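Long-range contacts in gram-negative insecticidal protein (Chromobacterium piscinae, PDB 6FBM), which is an insecticidal toxin that pairs a membrane-attack-complex/perforin (MACPF) domain, probably the pore-forming part, with a beta-tripod region that probably helps recognise the target: residues A30-L35 with Y269-D274; G96-F101 with Q306-I311; V355-Q360 with G419-L424. All blocks are in the same frame, centred on the assembly; numbering follows the deposited sequence.

Interaction 1 of 3, residues A30-L35 with Y269-D274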
ATOM      1  N   ALA A  30     -18.202 -27.685  -8.624  1.00 15.79           N
ATOM      2  CA  ALA A  30     -18.165 -26.281  -9.032  1.00 15.89           C
ATOM      3  C   ALA A  30     -17.047 -25.497  -8.362  1.00 14.98           C
ATOM      4  O   ALA A  30     -17.280 -24.596  -7.547  1.00 13.22           O
ATOM      5  CB  ALA A  30     -19.510 -25.616  -8.790  1.00 15.50           C
ATOM      6  N   SER A  31     -15.829 -25.890  -8.709  1.00 15.33           N
ATOM      7  CA  SER A  31     -14.636 -25.239  -8.206  1.00 16.32           C
ATOM      8  C   SER A  31     -13.680 -24.995  -9.364  1.00 16.66           C
ATOM      9  O   SER A  31     -13.577 -25.830 -10.256  1.00 14.92           O
ATOM     10  CB  SER A  31     -13.939 -26.120  -7.176  1.00 16.05           C
ATOM     11  OG  SER A  31     -12.666 -25.618  -6.892  1.00 16.17           O
ATOM     12  N   PRO A  32     -12.939 -23.874  -9.318  1.00 17.56           N
ATOM     13  CA  PRO A  32     -11.853 -23.655 -10.281  1.00 18.81           C
ATOM     14  C   PRO A  32     -10.750 -24.702 -10.208  1.00 19.16           C
ATOM     15  O   PRO A  32     -10.052 -24.912 -11.185  1.00 17.72           O
ATOM     16  CB  PRO A  32     -11.296 -22.277  -9.861  1.00 18.70           C
ATOM     17  CG  PRO A  32     -12.407 -21.620  -9.117  1.00 17.79           C
ATOM     18  CD  PRO A  32     -13.105 -22.722  -8.415  1.00 18.00           C
ATOM     19  N   GLU A  33     -10.590 -25.349  -9.062  1.00 22.55           N
ATOM     20  CA  GLU A  33      -9.568 -26.376  -8.904  1.00 25.46           C
ATOM     21  C   GLU A  33      -9.788 -27.555  -9.844  1.00 22.58           C
ATOM     22  O   GLU A  33      -8.830 -28.236 -10.171  1.00 22.98           O
ATOM     23  CB  GLU A  33      -9.503 -26.893  -7.465  1.00 29.93           C
ATOM     24  CG  GLU A  33      -8.926 -25.953  -6.402  1.00 33.72           C
ATOM     25  CD  GLU A  33      -8.705 -26.710  -5.075  1.00 40.55           C
ATOM     26  OE1 GLU A  33      -9.453 -26.529  -4.071  1.00 42.57           O
ATOM     27  OE2 GLU A  33      -7.779 -27.548  -5.040  1.00 44.72           O
ATOM     28  N   SER A  34     -11.016 -27.794 -10.289  1.00 20.98           N
ATOM     29  CA  SER A  34     -11.287 -28.886 -11.209  1.00 21.32           C
ATOM     30  C   SER A  34     -11.423 -28.450 -12.682  1.00 22.50           C
ATOM     31  O   SER A  34     -11.870 -29.263 -13.533  1.00 20.92           O
ATOM     32  CB  SER A  34     -12.527 -29.642 -10.759  1.00 21.64           C
ATOM     33  OG  SER A  34     -12.255 -30.324  -9.563  1.00 22.55           O
ATOM     34  N   LEU A  35     -11.041 -27.204 -12.988  1.00 21.68           N
ATOM     35  CA  LEU A  35     -10.892 -26.785 -14.376  1.00 23.89           C
ATOM     36  C   LEU A  35      -9.670 -27.456 -14.981  1.00 25.42           C
ATOM     37  O   LEU A  35      -8.736 -27.771 -14.277  1.00 24.77           O
ATOM     38  CB  LEU A  35     -10.748 -25.269 -14.501  1.00 23.83           C
ATOM     39  CG  LEU A  35     -11.914 -24.440 -13.989  1.00 23.59           C
ATOM     40  CD1 LEU A  35     -11.485 -22.991 -13.854  1.00 24.72           C
ATOM     41  CD2 LEU A  35     -13.115 -24.566 -14.882  1.00 23.17           C
ATOM     42  N   TYR A 269     -12.889 -11.471  -4.375  1.00 15.58           N
ATOM     43  CA  TYR A 269     -12.394 -12.835  -4.447  1.00 15.33           C
ATOM     44  C   TYR A 269     -13.336 -13.785  -5.154  1.00 14.31           C
ATOM     45  O   TYR A 269     -13.251 -14.985  -4.939  1.00 14.30           O
ATOM     46  CB  TYR A 269     -12.168 -13.341  -3.032  1.00 15.54           C
ATOM     47  CG  TYR A 269     -11.064 -12.638  -2.325  1.00 16.98           C
ATOM     48  CD1 TYR A 269      -9.756 -13.090  -2.467  1.00 17.02           C
ATOM     49  CD2 TYR A 269     -11.305 -11.536  -1.506  1.00 17.66           C
ATOM     50  CE1 TYR A 269      -8.722 -12.495  -1.784  1.00 17.48           C
ATOM     51  CE2 TYR A 269     -10.266 -10.915  -0.835  1.00 17.51           C
ATOM     52  CZ  TYR A 269      -8.981 -11.412  -0.960  1.00 18.07           C
ATOM     53  OH  TYR A 269      -7.933 -10.833  -0.274  1.00 19.15           O
ATOM     54  N   ALA A 270     -14.251 -13.257  -5.967  1.00 13.70           N
ATOM     55  CA  ALA A 270     -15.268 -14.081  -6.608  1.00 13.93           C
ATOM     56  C   ALA A 270     -14.656 -15.061  -7.592  1.00 13.26           C
ATOM     57  O   ALA A 270     -13.718 -14.712  -8.293  1.00 12.51           O
ATOM     58  CB  ALA A 270     -16.291 -13.216  -7.312  1.00 14.09           C
ATOM     59  N   THR A 271     -15.174 -16.285  -7.579  1.00 12.57           N
ATOM     60  CA  THR A 271     -14.827 -17.310  -8.559  1.00 12.64           C
ATOM     61  C   THR A 271     -16.068 -18.088  -8.931  1.00 12.48           C
ATOM     62  O   THR A 271     -17.116 -17.911  -8.344  1.00 11.80           O
ATOM     63  CB  THR A 271     -13.792 -18.334  -8.050  1.00 12.80           C
ATOM     64  OG1 THR A 271     -14.375 -19.110  -6.993  1.00 12.85           O
ATOM     65  CG2 THR A 271     -12.547 -17.628  -7.515  1.00 13.50           C
ATOM     66  N   LEU A 272     -15.944 -18.928  -9.946  1.00 12.78           N
ATOM     67  CA  LEU A 272     -16.924 -19.928 -10.251  1.00 12.70           C
ATOM     68  C   LEU A 272     -17.082 -20.685  -8.955  1.00 12.33           C
ATOM     69  O   LEU A 272     -16.107 -21.057  -8.345  1.00 11.61           O
ATOM     70  CB  LEU A 272     -16.424 -20.836 -11.375  1.00 13.60           C
ATOM     71  CG  LEU A 272     -17.213 -22.110 -11.694  1.00 13.65           C
ATOM     72  CD1 LEU A 272     -17.041 -22.468 -13.174  1.00 14.13           C
ATOM     73  CD2 LEU A 272     -16.751 -23.286 -10.893  1.00 13.78           C
ATOM     74  N   MET A 273     -18.317 -20.861  -8.521  1.00 12.85           N
ATOM     75  CA  MET A 273     -18.601 -21.584  -7.303  1.00 13.48           C
ATOM     76  C   MET A 273     -19.918 -22.344  -7.287  1.00 13.60           C
ATOM     77  O   MET A 273     -20.246 -22.929  -6.251  1.00 14.12           O
ATOM     78  CB  MET A 273     -18.541 -20.638  -6.098  1.00 13.99           C
ATOM     79  CG  MET A 273     -19.259 -19.310  -6.246  1.00 14.39           C
ATOM     80  SD  MET A 273     -21.057 -19.301  -6.392  1.00 15.98           S
ATOM     81  CE  MET A 273     -21.489 -19.874  -4.780  1.00 15.44           C
ATOM     82  N   ASP A 274     -20.679 -22.358  -8.375  1.00 13.33           N
ATOM     83  CA  ASP A 274     -21.907 -23.120  -8.393  1.00 13.94           C
ATOM     84  C   ASP A 274     -22.337 -23.404  -9.811  1.00 14.46           C
ATOM     85  O   ASP A 274     -21.986 -22.679 -10.758  1.00 13.68           O
ATOM     86  CB  ASP A 274     -23.018 -22.374  -7.642  1.00 14.43           C
ATOM     87  CG  ASP A 274     -24.035 -23.310  -6.958  1.00 14.86           C
ATOM     88  OD1 ASP A 274     -23.858 -24.548  -6.981  1.00 14.21           O
ATOM     89  OD2 ASP A 274     -25.017 -22.756  -6.387  1.00 16.66           O
TER
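Ala30 and Pro32 meet the side chains of Thr271 and Leu272 and the backbone from Leu272 to Asp274 in a buried contact made chiefly by apolar atoms. The methyl CB of Ala30 lies against the backbone of Asp274, 3.5 Å from its CA. Leu272 works with a single branch: its CG is anti to the backbone N (chi1 170°), and this carries Leu272 CD2 to 3.4 Å from Ala30 C, against the peptide that joins Ala30 to Ser31. The Pro32 ring crosses the Thr271 side chain at about a right angle, with Pro32 CG 3.7 Å from Thr271 CB.

Among the polar contacts, Met273 CA directs its hydrogen at Ala30 O, with 3.3 Å between the two heavy atoms. Thr271 OG1 donates to Leu272 O, standing above that carbonyl plane at 2.9 Å, while Pro32 CD touches the same Leu272 O. On the loop side Ser31 OG accepts from Glu33 N at 3.0 Å, an ST turn that leads into the short 3-10 segment. The carboxylate of Asp274 is engaged elsewhere, by Tyr29 and in a salt bridge with Lys74.

The contact thus lays the loop between strands 21-23 and 35-39 against strand 271-274, whose residues Met273 and Asp274 form a classic beta bulge opposite Ala176 of strand 170-177, within the antiparallel sheet of the MACPF region.

Interaction 2 of 3, residues G96-F101 with Q306-I311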
ATOM      1  N   GLY A  96     -27.595 -38.606 -18.059  1.00 45.96           N
ATOM      2  CA  GLY A  96     -27.355 -39.892 -17.427  1.00 41.34           C
ATOM      3  C   GLY A  96     -27.619 -39.726 -15.951  1.00 39.78           C
ATOM      4  O   GLY A  96     -28.096 -38.688 -15.506  1.00 37.23           O
ATOM      5  N   ARG A  97     -27.330 -40.765 -15.196  1.00 40.72           N
ATOM      6  CA  ARG A  97     -27.572 -40.770 -13.767  1.00 42.26           C
ATOM      7  C   ARG A  97     -26.228 -41.081 -13.134  1.00 38.44           C
ATOM      8  O   ARG A  97     -26.099 -42.023 -12.350  1.00 40.86           O
ATOM      9  CB  ARG A  97     -28.651 -41.812 -13.409  1.00 47.08           C
ATOM     10  CG  ARG A  97     -30.029 -41.590 -14.072  1.00 55.36           C
ATOM     11  CD  ARG A  97     -30.753 -42.929 -14.397  1.00 60.52           C
ATOM     12  NE  ARG A  97     -31.824 -42.891 -15.436  1.00 64.20           N
ATOM     13  CZ  ARG A  97     -31.665 -42.958 -16.774  1.00 66.25           C
ATOM     14  NH1 ARG A  97     -30.458 -43.020 -17.345  1.00 65.72           N
ATOM     15  NH2 ARG A  97     -32.744 -42.939 -17.573  1.00 65.30           N
ATOM     16  N   TYR A  98     -25.212 -40.290 -13.494  1.00 32.52           N
ATOM     17  CA  TYR A  98     -23.845 -40.532 -13.014  1.00 29.35           C
ATOM     18  C   TYR A  98     -23.641 -39.948 -11.633  1.00 28.00           C
ATOM     19  O   TYR A  98     -24.222 -38.918 -11.281  1.00 27.06           O
ATOM     20  CB  TYR A  98     -22.795 -39.965 -13.987  1.00 28.98           C
ATOM     21  CG  TYR A  98     -22.673 -40.726 -15.294  1.00 28.89           C
ATOM     22  CD1 TYR A  98     -21.881 -41.871 -15.393  1.00 27.43           C
ATOM     23  CD2 TYR A  98     -23.381 -40.328 -16.422  1.00 28.45           C
ATOM     24  CE1 TYR A  98     -21.796 -42.587 -16.579  1.00 28.26           C
ATOM     25  CE2 TYR A  98     -23.306 -41.056 -17.613  1.00 29.51           C
ATOM     26  CZ  TYR A  98     -22.496 -42.170 -17.679  1.00 28.67           C
ATOM     27  OH  TYR A  98     -22.408 -42.873 -18.834  1.00 29.88           O
ATOM     28  N   LYS A  99     -22.812 -40.624 -10.848  1.00 28.17           N
ATOM     29  CA  LYS A  99     -22.274 -40.082  -9.599  1.00 29.17           C
ATOM     30  C   LYS A  99     -21.033 -39.248  -9.912  1.00 27.33           C
ATOM     31  O   LYS A  99     -19.945 -39.778 -10.181  1.00 28.26           O
ATOM     32  CB  LYS A  99     -21.933 -41.213  -8.615  1.00 32.27           C
ATOM     33  CG  LYS A  99     -23.118 -42.092  -8.265  1.00 32.53           C
ATOM     34  CD  LYS A  99     -22.730 -43.320  -7.456  1.00 33.84           C
ATOM     35  CE  LYS A  99     -23.816 -44.371  -7.598  1.00 36.99           C
ATOM     36  NZ  LYS A  99     -23.478 -45.618  -6.853  1.00 40.06           N
ATOM     37  N   LEU A 100     -21.225 -37.932  -9.866  1.00 24.67           N
ATOM     38  CA  LEU A 100     -20.206 -36.963 -10.225  1.00 22.38           C
ATOM     39  C   LEU A 100     -19.508 -36.466  -8.996  1.00 20.45           C
ATOM     40  O   LEU A 100     -19.918 -36.767  -7.878  1.00 21.70           O
ATOM     41  CB  LEU A 100     -20.838 -35.783 -10.947  1.00 22.88           C
ATOM     42  CG  LEU A 100     -21.676 -36.082 -12.191  1.00 23.28           C
ATOM     43  CD1 LEU A 100     -22.290 -34.801 -12.717  1.00 23.54           C
ATOM     44  CD2 LEU A 100     -20.820 -36.744 -13.260  1.00 23.44           C
ATOM     45  N   PHE A 101     -18.435 -35.729  -9.219  1.00 18.49           N
ATOM     46  CA  PHE A 101     -17.729 -34.994  -8.168  1.00 18.05           C
ATOM     47  C   PHE A 101     -17.192 -35.885  -7.045  1.00 18.36           C
ATOM     48  O   PHE A 101     -17.242 -35.520  -5.874  1.00 16.74           O
ATOM     49  CB  PHE A 101     -18.619 -33.870  -7.608  1.00 16.77           C
ATOM     50  CG  PHE A 101     -19.346 -33.102  -8.667  1.00 16.73           C
ATOM     51  CD1 PHE A 101     -18.654 -32.545  -9.745  1.00 16.38           C
ATOM     52  CD2 PHE A 101     -20.719 -32.946  -8.610  1.00 16.66           C
ATOM     53  CE1 PHE A 101     -19.328 -31.850 -10.736  1.00 15.88           C
ATOM     54  CE2 PHE A 101     -21.399 -32.239  -9.604  1.00 16.57           C
ATOM     55  CZ  PHE A 101     -20.700 -31.697 -10.672  1.00 15.85           C
ATOM     56  N   GLN A 306     -14.361 -46.206 -13.687  1.00 40.05           N
ATOM     57  CA  GLN A 306     -13.620 -46.128 -12.426  1.00 36.88           C
ATOM     58  C   GLN A 306     -14.335 -45.256 -11.376  1.00 35.25           C
ATOM     59  O   GLN A 306     -14.404 -45.629 -10.197  1.00 35.08           O
ATOM     60  CB  GLN A 306     -12.187 -45.609 -12.681  1.00 41.83           C
ATOM     61  CG  GLN A 306     -11.253 -45.644 -11.455  1.00 45.45           C
ATOM     62  CD  GLN A 306      -9.908 -44.941 -11.633  1.00 51.23           C
ATOM     63  OE1 GLN A 306      -9.374 -44.827 -12.741  1.00 57.75           O
ATOM     64  NE2 GLN A 306      -9.338 -44.479 -10.518  1.00 51.35           N
ATOM     65  N   SER A 307     -14.869 -44.106 -11.798  1.00 31.55           N
ATOM     66  CA  SER A 307     -15.505 -43.172 -10.870  1.00 28.95           C
ATOM     67  C   SER A 307     -16.816 -43.705 -10.297  1.00 27.14           C
ATOM     68  O   SER A 307     -17.182 -43.343  -9.188  1.00 24.34           O
ATOM     69  CB  SER A 307     -15.730 -41.806 -11.518  1.00 28.76           C
ATOM     70  OG  SER A 307     -16.797 -41.838 -12.447  1.00 26.07           O
ATOM     71  N   GLN A 308     -17.507 -44.570 -11.033  1.00 27.16           N
ATOM     72  CA  GLN A 308     -18.796 -45.094 -10.582  1.00 26.58           C
ATOM     73  C   GLN A 308     -18.730 -46.288  -9.630  1.00 27.69           C
ATOM     74  O   GLN A 308     -19.775 -46.757  -9.210  1.00 29.17           O
ATOM     75  CB  GLN A 308     -19.675 -45.455 -11.779  1.00 25.44           C
ATOM     76  CG  GLN A 308     -19.949 -44.305 -12.721  1.00 24.88           C
ATOM     77  CD  GLN A 308     -20.350 -43.041 -11.989  1.00 24.43           C
ATOM     78  OE1 GLN A 308     -21.505 -42.875 -11.605  1.00 24.28           O
ATOM     79  NE2 GLN A 308     -19.392 -42.145 -11.786  1.00 23.22           N
ATOM     80  N   GLN A 309     -17.540 -46.790  -9.293  1.00 30.48           N
ATOM     81  CA  GLN A 309     -17.426 -47.856  -8.294  1.00 32.81           C
ATOM     82  C   GLN A 309     -18.029 -47.365  -6.988  1.00 31.95           C
ATOM     83  O   GLN A 309     -17.866 -46.196  -6.627  1.00 31.64           O
ATOM     84  CB  GLN A 309     -15.970 -48.268  -8.035  1.00 35.89           C
ATOM     85  CG  GLN A 309     -15.317 -49.100  -9.133  1.00 40.88           C
ATOM     86  CD  GLN A 309     -13.869 -49.480  -8.793  1.00 46.05           C
ATOM     87  OE1 GLN A 309     -13.601 -50.491  -8.123  1.00 48.32           O
ATOM     88  NE2 GLN A 309     -12.924 -48.655  -9.257  1.00 42.36           N
ATOM     89  N   SER A 310     -18.719 -48.264  -6.290  1.00 28.82           N
ATOM     90  CA  SER A 310     -19.251 -47.972  -4.964  1.00 26.51           C
ATOM     91  C   SER A 310     -18.130 -47.741  -3.959  1.00 26.34           C
ATOM     92  O   SER A 310     -17.012 -48.259  -4.102  1.00 23.58           O
ATOM     93  CB  SER A 310     -20.144 -49.104  -4.477  1.00 27.61           C
ATOM     94  OG  SER A 310     -21.426 -48.994  -5.084  1.00 29.93           O
ATOM     95  N   ILE A 311     -18.444 -46.942  -2.943  1.00 26.60           N
ATOM     96  CA  ILE A 311     -17.549 -46.739  -1.826  1.00 26.21           C
ATOM     97  C   ILE A 311     -17.606 -48.028  -1.026  1.00 28.11           C
ATOM     98  O   ILE A 311     -18.702 -48.561  -0.807  1.00 31.02           O
ATOM     99  CB  ILE A 311     -17.997 -45.557  -0.941  1.00 25.96           C
ATOM    100  CG1 ILE A 311     -18.070 -44.254  -1.757  1.00 27.72           C
ATOM    101  CG2 ILE A 311     -17.088 -45.394   0.279  1.00 26.03           C
ATOM    102  CD1 ILE A 311     -16.786 -43.850  -2.461  1.00 27.29           C
TER
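A bend at chi2 (-46°) in Gln308, whose CG lies anti to its own carbonyl carbon, swings the amide over to the backbone of Lys99. There the amide grips one residue by both its N-H and its C=O. Lys99 N donates to Gln308 OE1 at 2.7 Å, in the carbonyl plane and on a lone pair; in return, Gln308 NE2 gives a nearly straight bond (173°) to Lys99 O at 2.9 Å. NE2 also donates to Ser307 OG, 2.7 Å away. Both acceptors of NE2 lie close to the amide plane, so the three bonds together fix the rotation of the group.

Van der Waals contacts frame the amide. Lys99 CB rests 3.4 Å from Gln308 OE1, and the lysine chain then runs on extended to a salt bridge between its NZ and Glu82. The Tyr98 ring offers an edge: its CD1 is 3.9 Å from Gln308 CD, which lies near the ring plane, while the ring and the amide are turned 71° against each other.

Neither segment is a regular helix or strand, and the contact lies at the surface. It joins the loop leading into helix 102-108 to the loop that follows helix 300-304. Helix 81-88 binds both: Glu82 takes Lys99 NZ and Ile311 N, and Arg85 reaches the carbonyls of Ser307 and Gln309. Helix 300-304 packs against Tyr98 through Phe300, Pro301 and Met304.

Interaction 3 of 3, residues V355-Q360 with G419-L424; sequences VGQFGQ and GDVMML
Gln357 reaches across to Val421 and Met422 with its side-chain amide, which bonds to the backbone of Met422 in this buried contact. Extended beyond CG (chi2 174°), the chain carries OE1 to Met422 N, which donates to it at 2.7 Å with an N-H...O angle of 161°. The donor stands above the amide's carbonyl plane, 36° out of it. On the other arm, Gln357 NE2 makes a weak bond to Met422 O at 3.4 Å. One glutamine therefore addresses both backbone groups of a single strand residue, although the two bonds are unequal. NE2 has a further partner in Asn345 OD1, on strand 342-346.

Water supplements these links. One molecule spans Gln357 NE2 and Met422 O, weakly on the NE2 side. Another lies between the segments, 3.0 Å from Gln357 O and 2.7 Å from Asp420 O, near enough to donate to either carbonyl.

Van der Waals contacts surround the same amide. The glutamine side chain crosses Val421 at about a right angle, and the CG1 methyl, held anti to the valine's backbone N, sits 3.5 Å from Gln357 NE2. Met422 CB lies 3.8 Å from Gln357 OE1. Closer to the start of both segments there are no side chains between the backbones: Gly356 and Gly419 approach to 4.1 Å between their CA atoms, a tight meeting of two glycines.

Asp420 turns away from Gln357, its carboxylate held by Gly485 and Arg408. Strand 358-360 pairs with 342-346, whereas strand 421-426 pairs with 403-410, so the contact joins two antiparallel sheets through a side-chain amide bound to backbone, within the beta-rich Vps62-like region, consistent with the beta-tripod fold.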
ATOM      1  N   VAL A 355     -27.095 -58.775  25.581  1.00  9.71           N
ATOM      2  CA  VAL A 355     -28.372 -58.605  24.870  1.00  9.96           C
ATOM      3  C   VAL A 355     -29.498 -59.537  25.337  1.00 10.48           C
ATOM      4  O   VAL A 355     -30.664 -59.340  24.958  1.00 10.60           O
ATOM      5  CB  VAL A 355     -28.186 -58.754  23.362  1.00  9.95           C
ATOM      6  CG1 VAL A 355     -27.294 -57.631  22.866  1.00 10.12           C
ATOM      7  CG2 VAL A 355     -27.613 -60.113  22.993  1.00  9.78           C
ATOM      8  N   GLY A 356     -29.162 -60.534  26.170  1.00 10.98           N
ATOM      9  CA  GLY A 356     -30.138 -61.515  26.633  1.00 10.94           C
ATOM     10  C   GLY A 356     -29.541 -62.515  27.582  1.00 10.95           C
ATOM     11  O   GLY A 356     -28.318 -62.602  27.699  1.00 11.81           O
ATOM     12  N   GLN A 357     -30.417 -63.236  28.282  1.00 10.67           N
ATOM     13  CA  GLN A 357     -30.024 -64.369  29.135  1.00 10.64           C
ATOM     14  C   GLN A 357     -29.964 -65.635  28.339  1.00 10.32           C
ATOM     15  O   GLN A 357     -30.702 -65.798  27.367  1.00 10.17           O
ATOM     16  CB  GLN A 357     -31.015 -64.595  30.281  1.00 10.51           C
ATOM     17  CG  GLN A 357     -30.553 -63.944  31.549  1.00 10.56           C
ATOM     18  CD  GLN A 357     -31.555 -64.020  32.645  1.00 10.63           C
ATOM     19  OE1 GLN A 357     -32.687 -64.462  32.457  1.00 10.84           O
ATOM     20  NE2 GLN A 357     -31.151 -63.574  33.814  1.00 10.65           N
ATOM     21  N   PHE A 358     -29.102 -66.536  28.784  1.00  9.93           N
ATOM     22  CA  PHE A 358     -29.182 -67.916  28.336  1.00 10.02           C
ATOM     23  C   PHE A 358     -30.131 -68.683  29.263  1.00 10.34           C
ATOM     24  O   PHE A 358     -30.024 -68.542  30.492  1.00 10.67           O
ATOM     25  CB  PHE A 358     -27.809 -68.593  28.305  1.00  9.62           C
ATOM     26  CG  PHE A 358     -27.841 -69.904  27.631  1.00  9.21           C
ATOM     27  CD1 PHE A 358     -27.749 -69.976  26.247  1.00  9.27           C
ATOM     28  CD2 PHE A 358     -28.067 -71.069  28.345  1.00  9.30           C
ATOM     29  CE1 PHE A 358     -27.845 -71.196  25.582  1.00  9.17           C
ATOM     30  CE2 PHE A 358     -28.155 -72.301  27.690  1.00  9.02           C
ATOM     31  CZ  PHE A 358     -28.035 -72.353  26.315  1.00  9.02           C
ATOM     32  N   GLY A 359     -31.034 -69.473  28.681  1.00 10.19           N
ATOM     33  CA  GLY A 359     -32.005 -70.247  29.463  1.00 11.10           C
ATOM     34  C   GLY A 359     -31.868 -71.752  29.323  1.00 11.70           C
ATOM     35  O   GLY A 359     -31.536 -72.240  28.248  1.00 12.66           O
ATOM     36  N   GLN A 360     -32.157 -72.481  30.401  1.00 12.32           N
ATOM     37  CA  GLN A 360     -32.039 -73.945  30.463  1.00 13.13           C
ATOM     38  C   GLN A 360     -33.223 -74.574  31.164  1.00 13.74           C
ATOM     39  O   GLN A 360     -33.663 -74.070  32.204  1.00 12.79           O
ATOM     40  CB  GLN A 360     -30.884 -74.316  31.356  1.00 13.84           C
ATOM     41  CG  GLN A 360     -29.605 -74.562  30.638  1.00 14.81           C
ATOM     42  CD  GLN A 360     -28.438 -74.103  31.443  1.00 15.00           C
ATOM     43  OE1 GLN A 360     -27.840 -73.083  31.128  1.00 17.32           O
ATOM     44  NE2 GLN A 360     -28.093 -74.861  32.473  1.00 13.53           N
ATOM     45  N   GLY A 419     -33.331 -60.554  23.804  1.00 12.04           N
ATOM     46  CA  GLY A 419     -33.727 -61.583  24.736  1.00 11.32           C
ATOM     47  C   GLY A 419     -34.275 -61.061  26.035  1.00 10.71           C
ATOM     48  O   GLY A 419     -33.875 -60.002  26.498  1.00 10.47           O
ATOM     49  N   ASP A 420     -35.173 -61.840  26.637  1.00 10.40           N
ATOM     50  CA  ASP A 420     -35.730 -61.489  27.935  1.00 10.38           C
ATOM     51  C   ASP A 420     -34.826 -61.944  29.057  1.00 10.01           C
ATOM     52  O   ASP A 420     -33.879 -62.674  28.845  1.00  9.48           O
ATOM     53  CB  ASP A 420     -37.136 -62.064  28.085  1.00 10.32           C
ATOM     54  CG  ASP A 420     -38.129 -61.437  27.129  1.00 10.19           C
ATOM     55  OD1 ASP A 420     -37.921 -60.295  26.690  1.00  9.87           O
ATOM     56  OD2 ASP A 420     -39.131 -62.092  26.808  1.00 10.12           O
ATOM     57  N   VAL A 421     -35.165 -61.486  30.247  1.00 10.23           N
ATOM     58  CA  VAL A 421     -34.427 -61.757  31.463  1.00 10.41           C
ATOM     59  C   VAL A 421     -35.399 -62.249  32.514  1.00 10.78           C
ATOM     60  O   VAL A 421     -36.400 -61.582  32.804  1.00 11.39           O
ATOM     61  CB  VAL A 421     -33.782 -60.466  31.977  1.00 10.19           C
ATOM     62  CG1 VAL A 421     -33.122 -60.697  33.317  1.00  9.88           C
ATOM     63  CG2 VAL A 421     -32.792 -59.931  30.945  1.00 10.28           C
ATOM     64  N   MET A 422     -35.119 -63.412  33.073  1.00 11.28           N
ATOM     65  CA  MET A 422     -35.910 -63.949  34.163  1.00 11.56           C
ATOM     66  C   MET A 422     -35.307 -63.471  35.456  1.00 12.02           C
ATOM     67  O   MET A 422     -34.096 -63.395  35.581  1.00 11.71           O
ATOM     68  CB  MET A 422     -35.886 -65.472  34.163  1.00 11.30           C
ATOM     69  CG  MET A 422     -36.453 -66.103  32.920  1.00 11.05           C
ATOM     70  SD  MET A 422     -38.152 -65.694  32.580  1.00 10.22           S
ATOM     71  CE  MET A 422     -38.991 -66.321  34.013  1.00 10.23           C
ATOM     72  N   MET A 423     -36.183 -63.182  36.408  1.00 13.36           N
ATOM     73  CA  MET A 423     -35.824 -62.867  37.778  1.00 14.37           C
ATOM     74  C   MET A 423     -36.528 -63.909  38.635  1.00 14.86           C
ATOM     75  O   MET A 423     -37.758 -63.920  38.707  1.00 16.52           O
ATOM     76  CB  MET A 423     -36.276 -61.448  38.145  1.00 14.54           C
ATOM     77  CG  MET A 423     -35.596 -60.344  37.337  1.00 14.77           C
ATOM     78  SD  MET A 423     -33.811 -60.223  37.559  1.00 14.82           S
ATOM     79  CE  MET A 423     -33.683 -59.496  39.192  1.00 13.54           C
ATOM     80  N   LEU A 424     -35.743 -64.770  39.270  1.00 15.09           N
ATOM     81  CA  LEU A 424     -36.235 -66.001  39.873  1.00 14.61           C
ATOM     82  C   LEU A 424     -35.860 -66.069  41.358  1.00 15.92           C
ATOM     83  O   LEU A 424     -34.696 -65.872  41.725  1.00 14.79           O
ATOM     84  CB  LEU A 424     -35.666 -67.209  39.141  1.00 13.85           C
ATOM     85  CG  LEU A 424     -35.928 -67.287  37.629  1.00 13.77           C
ATOM     86  CD1 LEU A 424     -35.088 -68.383  36.984  1.00 13.51           C
ATOM     87  CD2 LEU A 424     -37.381 -67.518  37.289  1.00 13.36           C
TER
HETATM   88  O   HOH W   1     -31.210 -62.958  36.733  1.00  6.76           O
HETATM   89  O   HOH W   2     -32.884 -63.912  26.613  1.00 20.45           O

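Two of the contacts are neighbours and the third is remote. The centres of interactions 1 and 2 lie about 21 Å apart and their nearest atoms about 5 Å, without touching; their segments alternate along the sequence (30-35, 96-101, 269-274, 306-311), so the two closures interlock. Both involve the MACPF region, one at its antiparallel sheet, the other where loops meet beside helices 81-88 and 300-304. Interaction 3 comes later in the chain, its centre about 61 Å from that of interaction 1 and about 48 Å from that of interaction 2, on the opposite side of the chain's centre. There it links two sheets of the Vps62-like region, consistent with separately built modules in one toxin.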